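Long-range contact in beta-lactamase OXA-2 (Salmonella typhimurium, PDB 1K38), which hydrolyses the beta-lactam ring of penicillins, oxacillin among them, as a class D serine beta-lactamase and so confers antibiotic resistance: residues Ala147-Tyr158 with Trp202-Ala213. Residues are numbered along the deposited sequence; the frame is centred on the assembly and turned at random.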
# COMPACT_ATOMS: atom_id res chain seq x y z
N ALA A 147 -2.53 24.13 5.87
CA ALA A 147 -3.17 22.84 6.10
C ALA A 147 -4.25 22.60 5.04
O ALA A 147 -4.40 21.49 4.56
CB ALA A 147 -3.79 22.79 7.50
N GLN A 148 -4.98 23.65 4.67
CA GLN A 148 -6.01 23.49 3.66
C GLN A 148 -5.40 23.18 2.30
O GLN A 148 -5.95 22.39 1.53
CB GLN A 148 -6.90 24.74 3.59
CG GLN A 148 -7.91 24.79 4.73
CD GLN A 148 -9.08 25.72 4.46
OE1 GLN A 148 -9.58 25.80 3.33
NE2 GLN A 148 -9.55 26.41 5.50
N GLU A 149 -4.24 23.78 2.02
CA GLU A 149 -3.56 23.52 0.76
C GLU A 149 -3.00 22.10 0.72
O GLU A 149 -2.93 21.48 -0.34
CB GLU A 149 -2.45 24.55 0.54
CG GLU A 149 -2.99 25.95 0.31
CD GLU A 149 -1.91 26.98 0.08
OE1 GLU A 149 -0.95 27.01 0.88
OE2 GLU A 149 -2.02 27.77 -0.88
N GLN A 150 -2.60 21.57 1.88
CA GLN A 150 -2.10 20.20 1.94
C GLN A 150 -3.23 19.25 1.58
O GLN A 150 -3.03 18.27 0.86
CB GLN A 150 -1.58 19.87 3.35
CG GLN A 150 -0.30 20.60 3.74
CD GLN A 150 0.95 19.73 3.63
OE1 GLN A 150 1.01 18.81 2.81
NE2 GLN A 150 1.95 20.03 4.45
N ILE A 151 -4.43 19.54 2.08
CA ILE A 151 -5.59 18.70 1.79
C ILE A 151 -5.85 18.68 0.29
O ILE A 151 -6.02 17.62 -0.30
CB ILE A 151 -6.87 19.22 2.51
CG1 ILE A 151 -6.72 19.05 4.03
CG2 ILE A 151 -8.09 18.47 2.00
CD1 ILE A 151 -6.81 17.62 4.52
N ALA A 152 -5.87 19.86 -0.33
CA ALA A 152 -6.11 19.95 -1.76
C ALA A 152 -5.08 19.15 -2.54
O ALA A 152 -5.42 18.45 -3.50
CB ALA A 152 -6.10 21.41 -2.21
N PHE A 153 -3.82 19.25 -2.14
CA PHE A 153 -2.75 18.52 -2.80
C PHE A 153 -2.92 17.01 -2.64
O PHE A 153 -2.81 16.25 -3.61
CB PHE A 153 -1.39 18.93 -2.24
CG PHE A 153 -0.26 18.04 -2.67
CD1 PHE A 153 0.20 18.09 -3.98
CD2 PHE A 153 0.30 17.12 -1.79
CE1 PHE A 153 1.21 17.23 -4.41
CE2 PHE A 153 1.30 16.26 -2.21
CZ PHE A 153 1.76 16.31 -3.52
N LEU A 154 -3.21 16.57 -1.42
CA LEU A 154 -3.38 15.14 -1.15
C LEU A 154 -4.54 14.53 -1.94
O LEU A 154 -4.45 13.39 -2.39
CB LEU A 154 -3.61 14.91 0.35
CG LEU A 154 -2.41 15.23 1.25
CD1 LEU A 154 -2.85 15.21 2.71
CD2 LEU A 154 -1.29 14.21 1.01
N ARG A 155 -5.62 15.29 -2.10
CA ARG A 155 -6.77 14.79 -2.84
C ARG A 155 -6.41 14.57 -4.31
O ARG A 155 -6.89 13.61 -4.93
CB ARG A 155 -7.94 15.76 -2.70
CG ARG A 155 -8.39 15.88 -1.26
CD ARG A 155 -9.51 16.89 -1.09
NE ARG A 155 -10.83 16.30 -1.25
CZ ARG A 155 -11.95 16.90 -0.89
NH1 ARG A 155 -11.91 18.12 -0.36
NH2 ARG A 155 -13.12 16.29 -1.05
N LYS A 156 -5.56 15.43 -4.86
CA LYS A 156 -5.15 15.28 -6.25
C LYS A 156 -4.30 14.01 -6.40
O LYS A 156 -4.48 13.25 -7.34
CB LYS A 156 -4.37 16.51 -6.72
CG LYS A 156 -5.25 17.74 -6.88
CD LYS A 156 -4.52 18.92 -7.50
CE LYS A 156 -3.48 19.50 -6.57
NZ LYS A 156 -2.98 20.80 -7.10
N LEU A 157 -3.40 13.79 -5.45
CA LEU A 157 -2.55 12.60 -5.47
C LEU A 157 -3.42 11.34 -5.39
O LEU A 157 -3.22 10.37 -6.12
CB LEU A 157 -1.58 12.62 -4.27
CG LEU A 157 -0.69 11.39 -4.09
CD1 LEU A 157 0.17 11.17 -5.33
CD2 LEU A 157 0.20 11.57 -2.86
N TYR A 158 -4.39 11.37 -4.48
CA TYR A 158 -5.31 10.26 -4.29
C TYR A 158 -6.01 9.90 -5.61
O TYR A 158 -6.13 8.72 -5.96
CB TYR A 158 -6.35 10.64 -3.23
CG TYR A 158 -7.47 9.64 -3.05
CD1 TYR A 158 -7.23 8.38 -2.50
CD2 TYR A 158 -8.78 9.96 -3.42
CE1 TYR A 158 -8.27 7.47 -2.31
CE2 TYR A 158 -9.82 9.05 -3.23
CZ TYR A 158 -9.56 7.81 -2.67
OH TYR A 158 -10.59 6.93 -2.46
N TRP A 202 -4.30 10.48 4.74
CA TRP A 202 -5.69 10.08 4.69
C TRP A 202 -5.85 8.61 5.04
O TRP A 202 -4.88 7.85 5.06
CB TRP A 202 -6.29 10.34 3.29
CG TRP A 202 -5.77 9.46 2.16
CD1 TRP A 202 -6.19 8.19 1.84
CD2 TRP A 202 -4.79 9.81 1.17
NE1 TRP A 202 -5.54 7.74 0.71
CE2 TRP A 202 -4.67 8.71 0.28
CE3 TRP A 202 -4.00 10.95 0.95
CZ2 TRP A 202 -3.79 8.72 -0.81
CZ3 TRP A 202 -3.12 10.95 -0.15
CH2 TRP A 202 -3.03 9.85 -1.01
N VAL A 203 -7.08 8.24 5.37
CA VAL A 203 -7.38 6.85 5.67
C VAL A 203 -8.46 6.45 4.67
O VAL A 203 -9.49 7.12 4.54
CB VAL A 203 -7.88 6.66 7.12
CG1 VAL A 203 -9.11 7.50 7.36
CG2 VAL A 203 -8.15 5.18 7.37
N GLU A 204 -8.21 5.37 3.94
CA GLU A 204 -9.16 4.89 2.94
C GLU A 204 -10.04 3.79 3.48
O GLU A 204 -9.56 2.86 4.12
CB GLU A 204 -8.44 4.33 1.71
CG GLU A 204 -7.24 5.09 1.27
CD GLU A 204 -6.59 4.50 0.04
OE1 GLU A 204 -6.81 3.30 -0.24
OE2 GLU A 204 -5.83 5.22 -0.63
N TRP A 205 -11.33 3.91 3.18
CA TRP A 205 -12.32 2.92 3.57
C TRP A 205 -13.08 2.51 2.31
O TRP A 205 -12.96 3.15 1.27
CB TRP A 205 -13.30 3.51 4.59
CG TRP A 205 -12.68 3.76 5.92
CD1 TRP A 205 -12.06 4.91 6.33
CD2 TRP A 205 -12.57 2.83 7.00
NE1 TRP A 205 -11.57 4.75 7.61
CE2 TRP A 205 -11.86 3.48 8.04
CE3 TRP A 205 -12.98 1.51 7.19
CZ2 TRP A 205 -11.57 2.85 9.25
CZ3 TRP A 205 -12.69 0.88 8.39
CH2 TRP A 205 -11.99 1.56 9.41
N PRO A 206 -13.85 1.42 2.38
CA PRO A 206 -14.60 0.97 1.21
C PRO A 206 -15.53 2.02 0.59
O PRO A 206 -15.73 2.04 -0.62
CB PRO A 206 -15.37 -0.23 1.74
CG PRO A 206 -14.43 -0.80 2.76
CD PRO A 206 -13.96 0.44 3.48
N THR A 207 -16.07 2.91 1.42
CA THR A 207 -17.00 3.94 0.93
C THR A 207 -16.34 5.27 0.58
O THR A 207 -17.01 6.18 0.08
CB THR A 207 -18.12 4.20 1.96
OG1 THR A 207 -17.55 4.66 3.19
CG2 THR A 207 -18.92 2.94 2.22
N GLY A 208 -15.05 5.40 0.84
CA GLY A 208 -14.37 6.64 0.54
C GLY A 208 -13.20 6.91 1.46
O GLY A 208 -12.96 6.16 2.41
N SER A 209 -12.47 7.98 1.19
CA SER A 209 -11.31 8.33 1.99
C SER A 209 -11.53 9.56 2.86
O SER A 209 -12.29 10.47 2.52
CB SER A 209 -10.10 8.55 1.09
OG SER A 209 -9.76 7.34 0.44
N VAL A 210 -10.84 9.57 4.00
CA VAL A 210 -10.93 10.68 4.93
C VAL A 210 -9.56 11.34 5.00
O VAL A 210 -8.61 10.76 5.52
CB VAL A 210 -11.34 10.19 6.34
CG1 VAL A 210 -11.51 11.37 7.28
CG2 VAL A 210 -12.63 9.38 6.25
N PHE A 211 -9.46 12.55 4.46
CA PHE A 211 -8.19 13.27 4.44
C PHE A 211 -8.00 14.13 5.68
O PHE A 211 -8.97 14.63 6.24
CB PHE A 211 -8.10 14.17 3.21
CG PHE A 211 -8.21 13.44 1.92
CD1 PHE A 211 -9.46 13.08 1.41
CD2 PHE A 211 -7.07 13.07 1.22
CE1 PHE A 211 -9.56 12.35 0.23
CE2 PHE A 211 -7.16 12.35 0.04
CZ PHE A 211 -8.41 11.99 -0.46
N PHE A 212 -6.75 14.29 6.10
CA PHE A 212 -6.47 15.12 7.26
C PHE A 212 -5.15 15.86 7.10
O PHE A 212 -4.23 15.40 6.40
CB PHE A 212 -6.42 14.30 8.55
CG PHE A 212 -5.33 13.28 8.59
CD1 PHE A 212 -5.57 11.98 8.17
CD2 PHE A 212 -4.05 13.62 9.03
CE1 PHE A 212 -4.55 11.02 8.20
CE2 PHE A 212 -3.03 12.67 9.06
CZ PHE A 212 -3.28 11.37 8.65
N ALA A 213 -5.08 17.02 7.73
CA ALA A 213 -3.88 17.83 7.71
C ALA A 213 -3.86 18.60 9.02
O ALA A 213 -4.71 19.47 9.25
CB ALA A 213 -3.87 18.78 6.52
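Three rings, Y158, W202 and F211, pack together where helix 147-158 lies on the beta-hairpin 202-213, illustrating how a helix is seated on the central beta-sheet of the penicillin-recognising fold. Both ring pairs are T-shaped. The edge of Y158 meets the face of the W202 indole, its CD1 3.7 Å from W202 NE1, while the edge of F211 is directed at the tyrosine face with the two planes at 82°. With CG anti to the backbone N (chi1 173°), the Y158 ring extends from the last turn of the helix over the hairpin, bringing its OH to 3.0 Å from S209 OG.

One turn back, the aliphatic part of R155 covers F211: its CG sits 3.7 Å from the ring centroid, almost exactly on the normal. A bend at chi3 then carries the guanidinium off to a salt bridge with E28. L154 packs against both W202 and F211. Towards the start of the helix the small A147 and A213 let the backbones converge, their CA atoms 5.3 Å apart, while I151 CD1 lies against F212 C and A213 CB.

Behind this first shell, the salt bridge from R187 to E204 OE2 probably steadies the carboxylate that accepts the indole N-H, and F71 of the second subunit adds another edge-to-face partner to Y158. Q150, whose side chain lies about 9 Å from that of the predicted nucleophile S51, reaches T52 through NE2. In the plane of the indole, W202 NE1 donates to the anti lone pair of E204 OE2 at 2.9 Å, nearly straight at 176°.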